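Ribonuclease H (Uncultured organism, PDB 4IBN) probably cleaves the RNA strand of RNA-DNA hybrids endonucleolytically, leaving 5'-phosphomonoester ends and using magnesium as cofactor. Local coordinates at residues 12-17 / 88-93; 41-46 / 53-58; 71-76 / 126-131; 106-111 / 209-214. All blocks are in the same frame, centred on the assembly; numbering follows the deposited sequence.

Contact 1: 12-17 / 88-93; sequences IPTPLV and RFRVVF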
loop_
_atom_site.group_PDB
_atom_site.type_symbol
_atom_site.label_atom_id
_atom_site.label_comp_id
_atom_site.label_asym_id
_atom_site.label_seq_id
_atom_site.Cartn_x
_atom_site.Cartn_y
_atom_site.Cartn_z
ATOM N N ILE A 12 15.959 4.630 -17.923
ATOM C CA ILE A 12 16.224 6.020 -17.627
ATOM C C ILE A 12 16.071 6.257 -16.113
ATOM O O ILE A 12 15.565 5.432 -15.425
ATOM C CB ILE A 12 15.321 6.948 -18.393
ATOM C CG1 ILE A 12 13.880 6.700 -18.053
ATOM C CG2 ILE A 12 15.509 6.736 -19.878
ATOM C CD1 ILE A 12 13.000 7.647 -18.620
ATOM N N PRO A 13 16.582 7.362 -15.620
ATOM C CA PRO A 13 16.508 7.619 -14.196
ATOM C C PRO A 13 15.075 7.749 -13.724
ATOM O O PRO A 13 14.301 8.324 -14.374
ATOM C CB PRO A 13 17.243 8.948 -14.064
ATOM C CG PRO A 13 18.154 8.980 -15.176
ATOM C CD PRO A 13 17.422 8.363 -16.287
ATOM N N THR A 14 14.794 7.188 -12.566
ATOM C CA THR A 14 13.486 7.263 -11.958
ATOM C C THR A 14 13.666 7.572 -10.507
ATOM O O THR A 14 14.682 7.355 -9.973
ATOM C CB THR A 14 12.792 5.913 -12.052
ATOM O OG1 THR A 14 13.619 4.945 -11.451
ATOM C CG2 THR A 14 12.559 5.537 -13.505
ATOM N N PRO A 15 12.644 8.070 -9.858
ATOM C CA PRO A 15 12.703 8.282 -8.423
ATOM C C PRO A 15 12.603 6.990 -7.634
ATOM O O PRO A 15 12.105 6.067 -8.122
ATOM C CB PRO A 15 11.477 9.176 -8.142
ATOM C CG PRO A 15 10.983 9.591 -9.405
ATOM C CD PRO A 15 11.387 8.553 -10.399
ATOM N N LEU A 16 13.083 6.995 -6.409
ATOM C CA LEU A 16 12.917 5.896 -5.476
ATOM C C LEU A 16 12.154 6.383 -4.254
ATOM O O LEU A 16 12.516 7.345 -3.678
ATOM C CB LEU A 16 14.257 5.401 -5.006
ATOM C CG LEU A 16 14.297 4.360 -3.883
ATOM C CD1 LEU A 16 13.714 3.070 -4.312
ATOM C CD2 LEU A 16 15.732 4.104 -3.453
ATOM N N VAL A 17 11.094 5.682 -3.895
ATOM C CA VAL A 17 10.357 5.966 -2.688
ATOM C C VAL A 17 10.126 4.726 -1.863
ATOM O O VAL A 17 10.185 3.661 -2.369
ATOM C CB VAL A 17 8.993 6.577 -2.975
ATOM C CG1 VAL A 17 9.101 7.954 -3.579
ATOM C CG2 VAL A 17 8.169 5.726 -3.836
ATOM N N ARG A 88 7.801 6.788 -14.227
ATOM C CA ARG A 88 7.764 5.572 -13.461
ATOM C C ARG A 88 8.601 5.749 -12.223
ATOM O O ARG A 88 9.428 6.564 -12.188
ATOM C CB ARG A 88 8.244 4.389 -14.268
ATOM C CG ARG A 88 7.344 4.025 -15.406
ATOM C CD ARG A 88 8.033 3.028 -16.336
ATOM N NE ARG A 88 9.129 3.601 -17.114
ATOM C CZ ARG A 88 10.437 3.341 -16.955
ATOM N NH1 ARG A 88 10.886 2.508 -16.022
ATOM N NH2 ARG A 88 11.317 3.925 -17.756
ATOM N N PHE A 89 8.331 4.947 -11.209
ATOM C CA PHE A 89 9.010 5.022 -9.957
ATOM C C PHE A 89 9.587 3.662 -9.594
ATOM O O PHE A 89 9.094 2.673 -10.002
ATOM C CB PHE A 89 8.032 5.369 -8.827
ATOM C CG PHE A 89 7.754 6.824 -8.637
ATOM C CD1 PHE A 89 8.191 7.468 -7.538
ATOM C CD2 PHE A 89 7.003 7.521 -9.514
ATOM C CE1 PHE A 89 7.908 8.757 -7.339
ATOM C CE2 PHE A 89 6.747 8.808 -9.306
ATOM C CZ PHE A 89 7.191 9.420 -8.234
ATOM N N ARG A 90 10.621 3.657 -8.779
ATOM C CA ARG A 90 11.032 2.486 -8.054
ATOM C C ARG A 90 10.438 2.592 -6.630
ATOM O O ARG A 90 10.528 3.580 -6.050
ATOM C CB ARG A 90 12.535 2.403 -7.991
ATOM C CG ARG A 90 13.135 2.064 -9.275
ATOM C CD ARG A 90 14.666 2.156 -9.235
ATOM N NE ARG A 90 15.066 3.527 -9.391
ATOM C CZ ARG A 90 16.232 3.994 -9.045
ATOM N NH1 ARG A 90 17.123 3.209 -8.541
ATOM N NH2 ARG A 90 16.497 5.266 -9.201
ATOM N N VAL A 91 9.810 1.541 -6.143
ATOM C CA VAL A 91 9.087 1.584 -4.901
ATOM C C VAL A 91 9.432 0.398 -4.045
ATOM O O VAL A 91 9.378 -0.671 -4.474
ATOM C CB VAL A 91 7.565 1.569 -5.148
ATOM C CG1 VAL A 91 6.798 1.630 -3.875
ATOM C CG2 VAL A 91 7.179 2.680 -6.093
ATOM N N VAL A 92 9.714 0.646 -2.788
ATOM C CA VAL A 92 9.745 -0.411 -1.827
ATOM C C VAL A 92 8.433 -0.315 -1.085
ATOM O O VAL A 92 8.212 0.669 -0.472
ATOM C CB VAL A 92 10.879 -0.217 -0.827
ATOM C CG1 VAL A 92 10.864 -1.317 0.172
ATOM C CG2 VAL A 92 12.180 -0.195 -1.527
ATOM N N PHE A 93 7.588 -1.337 -1.186
ATOM C CA PHE A 93 6.258 -1.294 -0.611
ATOM C C PHE A 93 6.199 -2.272 0.527
ATOM O O PHE A 93 6.323 -3.406 0.329
ATOM C CB PHE A 93 5.209 -1.644 -1.690
ATOM C CG PHE A 93 3.760 -1.401 -1.301
ATOM C CD1 PHE A 93 3.065 -0.349 -1.797
ATOM C CD2 PHE A 93 3.080 -2.295 -0.541
ATOM C CE1 PHE A 93 1.791 -0.159 -1.495
ATOM C CE2 PHE A 93 1.808 -2.100 -0.248
ATOM C CZ PHE A 93 1.165 -1.026 -0.719
#

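Contact 2: 41-46 / 53-58; sequences LVEYAR and IVRRDV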
loop_
_atom_site.group_PDB
_atom_site.type_symbol
_atom_site.label_atom_id
_atom_site.label_comp_id
_atom_site.label_asym_id
_atom_site.label_seq_id
_atom_site.Cartn_x
_atom_site.Cartn_y
_atom_site.Cartn_z
ATOM N N LEU A 41 1.762 5.842 3.895
ATOM C CA LEU A 41 2.801 6.835 4.058
ATOM C C LEU A 41 3.831 6.648 2.957
ATOM O O LEU A 41 4.287 5.580 2.762
ATOM C CB LEU A 41 3.484 6.631 5.398
ATOM C CG LEU A 41 4.743 7.425 5.688
ATOM C CD1 LEU A 41 4.480 8.887 5.752
ATOM C CD2 LEU A 41 5.435 6.960 6.920
ATOM N N VAL A 42 4.173 7.734 2.257
ATOM C CA VAL A 42 5.229 7.704 1.254
ATOM C C VAL A 42 6.425 8.506 1.749
ATOM O O VAL A 42 6.267 9.624 2.086
ATOM C CB VAL A 42 4.757 8.339 -0.076
ATOM C CG1 VAL A 42 5.796 8.189 -1.155
ATOM C CG2 VAL A 42 3.472 7.695 -0.548
ATOM N N GLU A 43 7.585 7.896 1.780
ATOM C CA GLU A 43 8.804 8.548 2.149
ATOM C C GLU A 43 9.651 8.824 0.940
ATOM O O GLU A 43 9.748 7.999 0.110
ATOM C CB GLU A 43 9.625 7.698 3.120
ATOM C CG GLU A 43 8.935 7.495 4.436
ATOM C CD GLU A 43 9.855 7.052 5.554
ATOM O OE1 GLU A 43 10.962 6.630 5.254
ATOM O OE2 GLU A 43 9.445 7.128 6.699
ATOM N N TYR A 44 10.280 9.996 0.893
ATOM C CA TYR A 44 11.165 10.354 -0.211
ATOM C C TYR A 44 12.392 11.126 0.273
ATOM O O TYR A 44 12.267 12.144 0.957
ATOM C CB TYR A 44 10.408 11.174 -1.258
ATOM C CG TYR A 44 11.285 11.718 -2.362
ATOM C CD1 TYR A 44 11.686 10.911 -3.418
ATOM C CD2 TYR A 44 11.716 13.038 -2.346
ATOM C CE1 TYR A 44 12.489 11.404 -4.430
ATOM C CE2 TYR A 44 12.519 13.540 -3.353
ATOM C CZ TYR A 44 12.903 12.718 -4.391
ATOM O OH TYR A 44 13.703 13.214 -5.395
ATOM N N ALA A 45 13.575 10.638 -0.088
ATOM C CA ALA A 45 14.792 11.264 0.269
ATOM C C ALA A 45 15.427 11.826 -0.966
ATOM O O ALA A 45 15.625 11.126 -1.893
ATOM C CB ALA A 45 15.708 10.305 0.890
ATOM N N ARG A 46 15.769 13.097 -0.923
ATOM C CA ARG A 46 16.318 13.786 -2.077
ATOM C C ARG A 46 17.667 13.190 -2.438
ATOM O O ARG A 46 18.509 13.045 -1.619
ATOM C CB ARG A 46 16.448 15.247 -1.684
ATOM C CG ARG A 46 16.849 16.224 -2.694
ATOM C CD ARG A 46 16.293 17.553 -2.259
ATOM N NE ARG A 46 14.891 17.548 -2.544
ATOM C CZ ARG A 46 13.932 17.715 -1.665
ATOM N NH1 ARG A 46 14.210 17.937 -0.400
ATOM N NH2 ARG A 46 12.692 17.632 -2.068
ATOM N N ILE A 53 13.992 13.202 5.479
ATOM C CA ILE A 53 12.942 12.491 4.812
ATOM C C ILE A 53 11.743 13.396 4.636
ATOM O O ILE A 53 11.314 14.009 5.547
ATOM C CB ILE A 53 12.533 11.244 5.612
ATOM C CG1 ILE A 53 13.717 10.351 5.899
ATOM C CG2 ILE A 53 11.550 10.421 4.859
ATOM C CD1 ILE A 53 14.443 9.904 4.686
ATOM N N VAL A 54 11.250 13.441 3.421
ATOM C CA VAL A 54 10.049 14.131 3.055
ATOM C C VAL A 54 8.928 13.078 2.997
ATOM O O VAL A 54 9.084 12.041 2.414
ATOM C CB VAL A 54 10.201 14.756 1.702
ATOM C CG1 VAL A 54 8.928 15.267 1.209
ATOM C CG2 VAL A 54 11.239 15.846 1.733
ATOM N N ARG A 55 7.834 13.372 3.690
ATOM C CA ARG A 55 6.773 12.441 3.860
ATOM C C ARG A 55 5.468 12.972 3.353
ATOM O O ARG A 55 5.152 14.089 3.547
ATOM C CB ARG A 55 6.679 12.022 5.323
ATOM C CG ARG A 55 7.877 11.213 5.809
ATOM C CD ARG A 55 7.797 10.770 7.204
ATOM N NE ARG A 55 8.845 9.840 7.568
ATOM C CZ ARG A 55 9.908 10.140 8.277
ATOM N NH1 ARG A 55 10.093 11.344 8.697
ATOM N NH2 ARG A 55 10.777 9.231 8.560
ATOM N N ARG A 56 4.734 12.106 2.684
ATOM C CA ARG A 56 3.382 12.379 2.255
ATOM C C ARG A 56 2.440 11.205 2.611
ATOM O O ARG A 56 2.847 10.099 2.666
ATOM C CB ARG A 56 3.324 12.626 0.762
ATOM C CG ARG A 56 4.184 13.715 0.269
ATOM C CD ARG A 56 3.574 15.012 0.500
ATOM N NE ARG A 56 4.352 16.063 -0.109
ATOM C CZ ARG A 56 5.288 16.729 0.525
ATOM N NH1 ARG A 56 5.518 16.504 1.797
ATOM N NH2 ARG A 56 5.954 17.666 -0.096
ATOM N N ASP A 57 1.167 11.527 2.825
ATOM C CA ASP A 57 0.150 10.548 3.178
ATOM C C ASP A 57 -0.931 10.439 2.118
ATOM O O ASP A 57 -1.238 11.386 1.500
ATOM C CB ASP A 57 -0.588 10.988 4.437
ATOM C CG ASP A 57 0.292 11.074 5.688
ATOM O OD1 ASP A 57 1.363 10.571 5.684
ATOM O OD2 ASP A 57 -0.159 11.645 6.686
ATOM N N VAL A 58 -1.551 9.269 2.000
ATOM C CA VAL A 58 -2.716 9.100 1.130
ATOM C C VAL A 58 -3.681 8.075 1.729
ATOM O O VAL A 58 -3.267 6.970 2.078
ATOM C CB VAL A 58 -2.308 8.646 -0.282
ATOM C CG1 VAL A 58 -1.301 7.509 -0.204
ATOM C CG2 VAL A 58 -3.533 8.230 -1.081
#

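Contact 3: 71-76 / 126-131; sequences ALRSVI and LALWQE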
loop_
_atom_site.group_PDB
_atom_site.type_symbol
_atom_site.label_atom_id
_atom_site.label_comp_id
_atom_site.label_asym_id
_atom_site.label_seq_id
_atom_site.Cartn_x
_atom_site.Cartn_y
_atom_site.Cartn_z
ATOM N N ALA A 71 -6.990 -3.562 1.773
ATOM C CA ALA A 71 -5.608 -3.813 1.512
ATOM C C ALA A 71 -5.331 -3.562 0.028
ATOM O O ALA A 71 -4.380 -2.953 -0.297
ATOM C CB ALA A 71 -5.256 -5.194 1.890
ATOM N N LEU A 72 -6.216 -4.036 -0.826
ATOM C CA LEU A 72 -6.055 -3.783 -2.251
ATOM C C LEU A 72 -6.142 -2.293 -2.604
ATOM O O LEU A 72 -5.403 -1.815 -3.393
ATOM C CB LEU A 72 -6.967 -4.670 -3.101
ATOM C CG LEU A 72 -6.549 -6.107 -3.231
ATOM C CD1 LEU A 72 -7.706 -6.985 -3.632
ATOM C CD2 LEU A 72 -5.444 -6.190 -4.192
ATOM N N ARG A 73 -7.043 -1.574 -1.967
ATOM C CA ARG A 73 -7.130 -0.148 -2.186
ATOM C C ARG A 73 -5.878 0.587 -1.757
ATOM O O ARG A 73 -5.539 1.580 -2.334
ATOM C CB ARG A 73 -8.374 0.454 -1.557
ATOM C CG ARG A 73 -9.589 -0.260 -2.026
ATOM C CD ARG A 73 -10.782 0.583 -2.307
ATOM N NE ARG A 73 -10.483 1.871 -2.884
ATOM C CZ ARG A 73 -11.254 2.910 -2.679
ATOM N NH1 ARG A 73 -12.327 2.753 -1.956
ATOM N NH2 ARG A 73 -10.991 4.090 -3.193
ATOM N N SER A 74 -5.209 0.078 -0.733
ATOM C CA SER A 74 -3.991 0.709 -0.301
ATOM C C SER A 74 -2.979 0.670 -1.421
ATOM O O SER A 74 -2.262 1.590 -1.627
ATOM C CB SER A 74 -3.447 0.102 1.004
ATOM O OG SER A 74 -2.730 -1.085 0.852
ATOM N N VAL A 75 -2.923 -0.436 -2.115
ATOM C CA VAL A 75 -2.043 -0.498 -3.265
ATOM C C VAL A 75 -2.492 0.416 -4.388
ATOM O O VAL A 75 -1.742 1.170 -4.911
ATOM C CB VAL A 75 -2.010 -1.897 -3.843
ATOM C CG1 VAL A 75 -1.133 -1.950 -5.100
ATOM C CG2 VAL A 75 -1.493 -2.832 -2.861
ATOM N N ILE A 76 -3.750 0.323 -4.749
ATOM C CA ILE A 76 -4.214 1.107 -5.847
ATOM C C ILE A 76 -4.066 2.578 -5.620
ATOM O O ILE A 76 -3.597 3.281 -6.441
ATOM C CB ILE A 76 -5.679 0.837 -6.097
ATOM C CG1 ILE A 76 -5.891 -0.590 -6.511
ATOM C CG2 ILE A 76 -6.239 1.752 -7.125
ATOM C CD1 ILE A 76 -7.342 -1.051 -6.402
ATOM N N LEU A 126 -11.303 -10.373 -7.541
ATOM C CA LEU A 126 -10.560 -10.390 -8.770
ATOM C C LEU A 126 -10.573 -9.056 -9.510
ATOM O O LEU A 126 -9.598 -8.718 -10.110
ATOM C CB LEU A 126 -11.012 -11.511 -9.712
ATOM C CG LEU A 126 -10.732 -12.941 -9.281
ATOM C CD1 LEU A 126 -11.176 -13.937 -10.310
ATOM C CD2 LEU A 126 -9.328 -13.208 -8.832
ATOM N N ALA A 127 -11.682 -8.345 -9.512
ATOM C CA ALA A 127 -11.713 -7.073 -10.200
ATOM C C ALA A 127 -10.742 -6.072 -9.595
ATOM O O ALA A 127 -10.086 -5.374 -10.294
ATOM C CB ALA A 127 -13.086 -6.511 -10.224
ATOM N N LEU A 128 -10.706 -6.020 -8.279
ATOM C CA LEU A 128 -9.774 -5.165 -7.600
ATOM C C LEU A 128 -8.332 -5.564 -7.814
ATOM O O LEU A 128 -7.518 -4.747 -7.937
ATOM C CB LEU A 128 -10.069 -5.063 -6.118
ATOM C CG LEU A 128 -10.928 -3.977 -5.529
ATOM C CD1 LEU A 128 -10.681 -3.997 -4.062
ATOM C CD2 LEU A 128 -10.643 -2.644 -6.034
ATOM N N TRP A 129 -8.053 -6.840 -7.854
ATOM C CA TRP A 129 -6.712 -7.286 -8.120
ATOM C C TRP A 129 -6.277 -6.797 -9.488
ATOM O O TRP A 129 -5.193 -6.374 -9.655
ATOM C CB TRP A 129 -6.606 -8.799 -8.074
ATOM C CG TRP A 129 -6.346 -9.333 -6.733
ATOM C CD1 TRP A 129 -7.201 -10.034 -5.958
ATOM C CD2 TRP A 129 -5.145 -9.228 -5.999
ATOM N NE1 TRP A 129 -6.612 -10.378 -4.802
ATOM C CE2 TRP A 129 -5.345 -9.888 -4.791
ATOM C CE3 TRP A 129 -3.902 -8.684 -6.260
ATOM C CZ2 TRP A 129 -4.369 -9.975 -3.844
ATOM C CZ3 TRP A 129 -2.955 -8.766 -5.302
ATOM C CH2 TRP A 129 -3.185 -9.411 -4.118
ATOM N N GLN A 130 -7.171 -6.858 -10.450
ATOM C CA GLN A 130 -6.846 -6.361 -11.765
ATOM C C GLN A 130 -6.541 -4.871 -11.779
ATOM O O GLN A 130 -5.657 -4.459 -12.427
ATOM C CB GLN A 130 -7.937 -6.695 -12.797
ATOM C CG GLN A 130 -8.077 -8.141 -13.093
ATOM C CD GLN A 130 -9.158 -8.433 -14.140
ATOM O OE1 GLN A 130 -10.052 -7.690 -14.306
ATOM N NE2 GLN A 130 -9.036 -9.507 -14.808
ATOM N N GLU A 131 -7.313 -4.103 -11.046
ATOM C CA GLU A 131 -7.043 -2.706 -10.878
ATOM C C GLU A 131 -5.705 -2.443 -10.167
ATOM O O GLU A 131 -5.004 -1.546 -10.493
ATOM C CB GLU A 131 -8.173 -2.023 -10.098
ATOM C CG GLU A 131 -9.450 -1.955 -10.801
ATOM C CD GLU A 131 -10.466 -1.014 -10.145
ATOM O OE1 GLU A 131 -10.070 -0.089 -9.444
ATOM O OE2 GLU A 131 -11.642 -1.193 -10.404
#

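Contact 4: 106-111 / 209-214; sequences RWVHDW and PALPVV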
loop_
_atom_site.group_PDB
_atom_site.type_symbol
_atom_site.label_atom_id
_atom_site.label_comp_id
_atom_site.label_asym_id
_atom_site.label_seq_id
_atom_site.Cartn_x
_atom_site.Cartn_y
_atom_site.Cartn_z
ATOM N N ARG A 106 3.239 -13.861 -6.088
ATOM C CA ARG A 106 2.850 -15.190 -6.507
ATOM C C ARG A 106 1.480 -15.326 -7.118
ATOM O O ARG A 106 1.347 -15.721 -8.199
ATOM C CB ARG A 106 2.934 -16.161 -5.347
ATOM C CG ARG A 106 4.259 -16.375 -4.819
ATOM C CD ARG A 106 4.258 -17.325 -3.634
ATOM N NE ARG A 106 5.589 -17.472 -3.112
ATOM C CZ ARG A 106 6.341 -18.531 -3.326
ATOM N NH1 ARG A 106 5.873 -19.554 -4.009
ATOM N NH2 ARG A 106 7.556 -18.571 -2.825
ATOM N N TRP A 107 0.450 -15.019 -6.368
ATOM C CA TRP A 107 -0.880 -15.388 -6.786
ATOM C C TRP A 107 -1.364 -14.759 -8.101
ATOM O O TRP A 107 -2.034 -15.395 -8.816
ATOM C CB TRP A 107 -1.886 -15.142 -5.675
ATOM C CG TRP A 107 -1.547 -15.649 -4.340
ATOM C CD1 TRP A 107 -0.728 -16.645 -4.019
ATOM C CD2 TRP A 107 -2.069 -15.162 -3.128
ATOM N NE1 TRP A 107 -0.682 -16.808 -2.670
ATOM C CE2 TRP A 107 -1.513 -15.893 -2.104
ATOM C CE3 TRP A 107 -2.963 -14.174 -2.816
ATOM C CZ2 TRP A 107 -1.844 -15.686 -0.787
ATOM C CZ3 TRP A 107 -3.261 -13.941 -1.474
ATOM C CH2 TRP A 107 -2.708 -14.701 -0.499
ATOM N N VAL A 108 -1.001 -13.513 -8.388
ATOM C CA VAL A 108 -1.491 -12.849 -9.569
ATOM C C VAL A 108 -1.017 -13.614 -10.775
ATOM O O VAL A 108 -1.644 -13.673 -11.756
ATOM C CB VAL A 108 -1.052 -11.396 -9.707
ATOM C CG1 VAL A 108 -1.820 -10.546 -8.799
ATOM C CG2 VAL A 108 0.368 -11.266 -9.472
ATOM N N HIS A 109 0.163 -14.157 -10.655
ATOM C CA HIS A 109 0.694 -14.960 -11.713
ATOM C C HIS A 109 -0.154 -16.212 -11.896
ATOM O O HIS A 109 -0.380 -16.609 -12.969
ATOM C CB HIS A 109 2.169 -15.298 -11.461
ATOM C CG HIS A 109 3.064 -14.104 -11.374
ATOM N ND1 HIS A 109 3.321 -13.284 -12.437
ATOM C CD2 HIS A 109 3.773 -13.603 -10.346
ATOM C CE1 HIS A 109 4.135 -12.327 -12.069
ATOM N NE2 HIS A 109 4.415 -12.489 -10.798
ATOM N N ASP A 110 -0.572 -16.840 -10.823
ATOM C CA ASP A 110 -1.444 -17.990 -10.930
ATOM C C ASP A 110 -2.781 -17.617 -11.528
ATOM O O ASP A 110 -3.295 -18.312 -12.341
ATOM C CB ASP A 110 -1.708 -18.614 -9.567
ATOM C CG ASP A 110 -0.476 -19.233 -8.943
ATOM O OD1 ASP A 110 0.416 -19.640 -9.675
ATOM O OD2 ASP A 110 -0.407 -19.298 -7.710
ATOM N N TRP A 111 -3.353 -16.516 -11.092
ATOM C CA TRP A 111 -4.627 -16.102 -11.596
ATOM C C TRP A 111 -4.574 -15.790 -13.090
ATOM O O TRP A 111 -5.442 -16.142 -13.812
ATOM C CB TRP A 111 -5.148 -14.890 -10.809
ATOM C CG TRP A 111 -5.498 -15.233 -9.436
ATOM C CD1 TRP A 111 -6.017 -16.366 -9.032
ATOM C CD2 TRP A 111 -5.381 -14.407 -8.266
ATOM N NE1 TRP A 111 -6.223 -16.347 -7.678
ATOM C CE2 TRP A 111 -5.828 -15.140 -7.192
ATOM C CE3 TRP A 111 -4.928 -13.131 -8.033
ATOM C CZ2 TRP A 111 -5.859 -14.616 -5.896
ATOM C CZ3 TRP A 111 -4.918 -12.655 -6.777
ATOM C CH2 TRP A 111 -5.393 -13.368 -5.732
ATOM N N PRO A 209 9.485 -9.284 -10.232
ATOM C CA PRO A 209 9.233 -9.249 -11.646
ATOM C C PRO A 209 7.963 -8.525 -11.953
ATOM O O PRO A 209 7.111 -8.423 -11.169
ATOM C CB PRO A 209 9.064 -10.725 -12.012
ATOM C CG PRO A 209 8.914 -11.409 -10.810
ATOM C CD PRO A 209 9.583 -10.659 -9.759
ATOM N N ALA A 210 7.912 -8.070 -13.157
ATOM C CA ALA A 210 6.793 -7.368 -13.683
ATOM C C ALA A 210 5.526 -8.235 -13.666
ATOM O O ALA A 210 5.590 -9.428 -13.685
ATOM C CB ALA A 210 7.098 -6.978 -15.022
ATOM N N LEU A 211 4.404 -7.594 -13.462
ATOM C CA LEU A 211 3.158 -8.281 -13.329
ATOM C C LEU A 211 2.596 -8.608 -14.694
ATOM O O LEU A 211 2.894 -7.948 -15.654
ATOM C CB LEU A 211 2.173 -7.463 -12.508
ATOM C CG LEU A 211 2.632 -7.034 -11.130
ATOM C CD1 LEU A 211 1.747 -6.065 -10.490
ATOM C CD2 LEU A 211 2.844 -8.182 -10.254
ATOM N N PRO A 212 1.762 -9.627 -14.748
ATOM C CA PRO A 212 1.060 -9.966 -15.975
ATOM C C PRO A 212 0.182 -8.795 -16.441
ATOM O O PRO A 212 -0.442 -8.196 -15.639
ATOM C CB PRO A 212 0.199 -11.137 -15.535
ATOM C CG PRO A 212 -0.092 -10.886 -14.104
ATOM C CD PRO A 212 1.144 -10.236 -13.568
ATOM N N VAL A 213 0.173 -8.465 -17.732
ATOM C CA VAL A 213 -0.664 -7.366 -18.236
ATOM C C VAL A 213 -2.001 -8.019 -18.371
ATOM O O VAL A 213 -2.127 -8.952 -19.081
ATOM C CB VAL A 213 -0.206 -6.861 -19.622
ATOM C CG1 VAL A 213 -1.175 -5.831 -20.193
ATOM C CG2 VAL A 213 1.170 -6.336 -19.548
ATOM N N VAL A 214 -2.988 -7.513 -17.662
ATOM C CA VAL A 214 -4.267 -8.151 -17.525
ATOM C C VAL A 214 -5.008 -8.278 -18.857
ATOM O O VAL A 214 -4.980 -7.389 -19.693
ATOM C CB VAL A 214 -5.181 -7.349 -16.578
ATOM C CG1 VAL A 214 -4.456 -6.967 -15.302
ATOM C CG2 VAL A 214 -5.581 -6.097 -17.267
HETATM O O HOH W 1 5.767 -10.312 -9.214
#

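Contact 1: 12-17 / 88-93
Leu16 and Val17 run parallel to Arg90 and Val91, with the CA atoms of Leu16 and Arg90 4.7 Å apart, and the ladder consists of Arg90 N to Pro15 O, Val17 N to Arg90 O and Val92 N to Val17 O. Just before the strand begins, Thr14 is gripped side-on by the Arg90 guanidinium. A bend at chi3 (-81°) turns this group across to Thr14. Its NH2 gives a fairly straight bond (165°) to Thr14 O at 2.9 Å, with the oxygen in the guanidinium plane; its NE reaches Thr14 OG1, also at 2.9 Å, but that hydroxyl is tilted from the plane. A leucine in place of Arg90 would probably leave both Thr14 oxygens without these donors and the hydroxyl free to turn. Apolar groups meet on the Val17 and Val91 face. Pro15 CG lies over the Phe89 ring, 3.9 Å from its centroid and 16° off the normal, a CH-pi contact, while Val17 CG1 approaches the ring edge at CE1 (4.0 Å). Helix 67-82 covers this face through Phe79 and Ile82, Phe205 lies against Arg90, and strand 140-145 continues the sheet beyond 88-93.

Contact 2: 41-46 / 53-58
Glu43 and Arg55, a non-hydrogen-bonded antiparallel pair, lie side by side on the closely packed face of this ladder and form a salt bridge. Arg55 uses NE (2.9 Å) and NH2 (3.1 Å) on the single atom Glu43 OE2, both coming from the same face of the carboxylate, whose plane stands 71° from that of the guanidinium. Gln154 also donates to this oxygen, and Arg55 NH1 has a second carboxylate in Glu181, so the guanidinium is held between two acids. Ile53 CG2 sits over its centre, 3.7 Å above the plane. Further along, Leu41 CD1 packs on Arg55 CB (3.9 Å), and the buried Asp57 is satisfied by Ser178, Tyr157 and Gly179. The face carrying Tyr44, Val54 and Arg56 is looser. Val54 CB meets the backbone at Tyr44 O (3.4 Å) instead of the tyrosine ring, and Arg56 bends at chi2 (-80°), leading its tip away from 41-46 to bond Arg55 O. Between the two faces the backbone ladder is tightest at Val42, whose N gives Arg56 O a 2.7 Å bond that is almost straight (178°). Two adjacent strands paired this way make the antiparallel beta hairpin of the RNase H fold.

Contact 3: 71-76 / 126-131
Leu72 reaches across to Leu128 and Trp129 with CB and both methyls. CB touches Leu128 CD1 at 3.9 Å. With CG beside the backbone N (chi1 -75°), the fork beyond it is carried to the indole: CD1 wedges between Leu128 CB (3.9 Å) and Trp129 NE1 (3.8 Å), while CD2 stands over the six-membered ring, 3.5 Å from its centroid and 10° off the normal. That is a CH-pi contact over the ring face. One turn on, Ile76 CD1 meets Leu128 CD2 at 3.7 Å and Glu131 CB at 3.9 Å. Trp129 NE1 is bonded to Tyr99 OH, and the Glu131 carboxylate pairs with Arg80. An alanine in place of Trp129 would probably open a gap beneath Leu72 CD2 and leave Tyr99 without this indole mate. The segment axes lie 9.5 Å apart at 20°, nearly parallel, and apolar side chains join helices 67-82 and 126-136 within the helical layer packed against the mixed sheet of the RNase H fold.

Contact 4: 106-111 / 209-214
His109 NE2 and Pro209 O share one water, each 3.0 Å from its oxygen; the water donates to the carbonyl and lies at the edge of the imidazole, in its plane. Ala210 O also lies in that plane, beside His109 CE1 at 3.6 Å, a close approach and not a hydrogen bond. Pro212 meets the ring obliquely: its CD is 3.9 Å from His109 ND1, and the two side chains cross at about a right angle. The apolar half is formed by Val108, whose chi1 of -76° sets CG1 beside the backbone N and leaves CG2 between N and the carbonyl carbon, where it touches Leu211 CD2 at 4.0 Å. Leu211 also packs on Met104 of the same helix and on Val133 and Val136 of helix 126-136, thus lying across two helices. With 195 Å² buried, no direct polar bond between the segments and a single bridging water, the chemistry implies that this late loop rests on helix 98-113 mainly by van der Waals packing.

From the N terminus, contact 1 brings 12-17 beside 88-93 and so closes a loop over the first three strands and helix 67-82. Contact 2, a short hairpin, is nested inside that loop and adjoins contact 1 in the sheet, where Val17 packs on Val42 and Tyr44. Contact 3 starts within the loop of contact 1 and ends beyond it, so these two cross; Phe93 packing on Val75 joins sheet to helix. Contact 4 opens after contact 1 has closed and crosses contact 3, tying the chain beyond helix 187-192 to helix 98-113. Trp129 against Val108 and Trp111 links contacts 3 and 4, whereas contacts 2 and 4 lie about 28 Å apart, centre to centre.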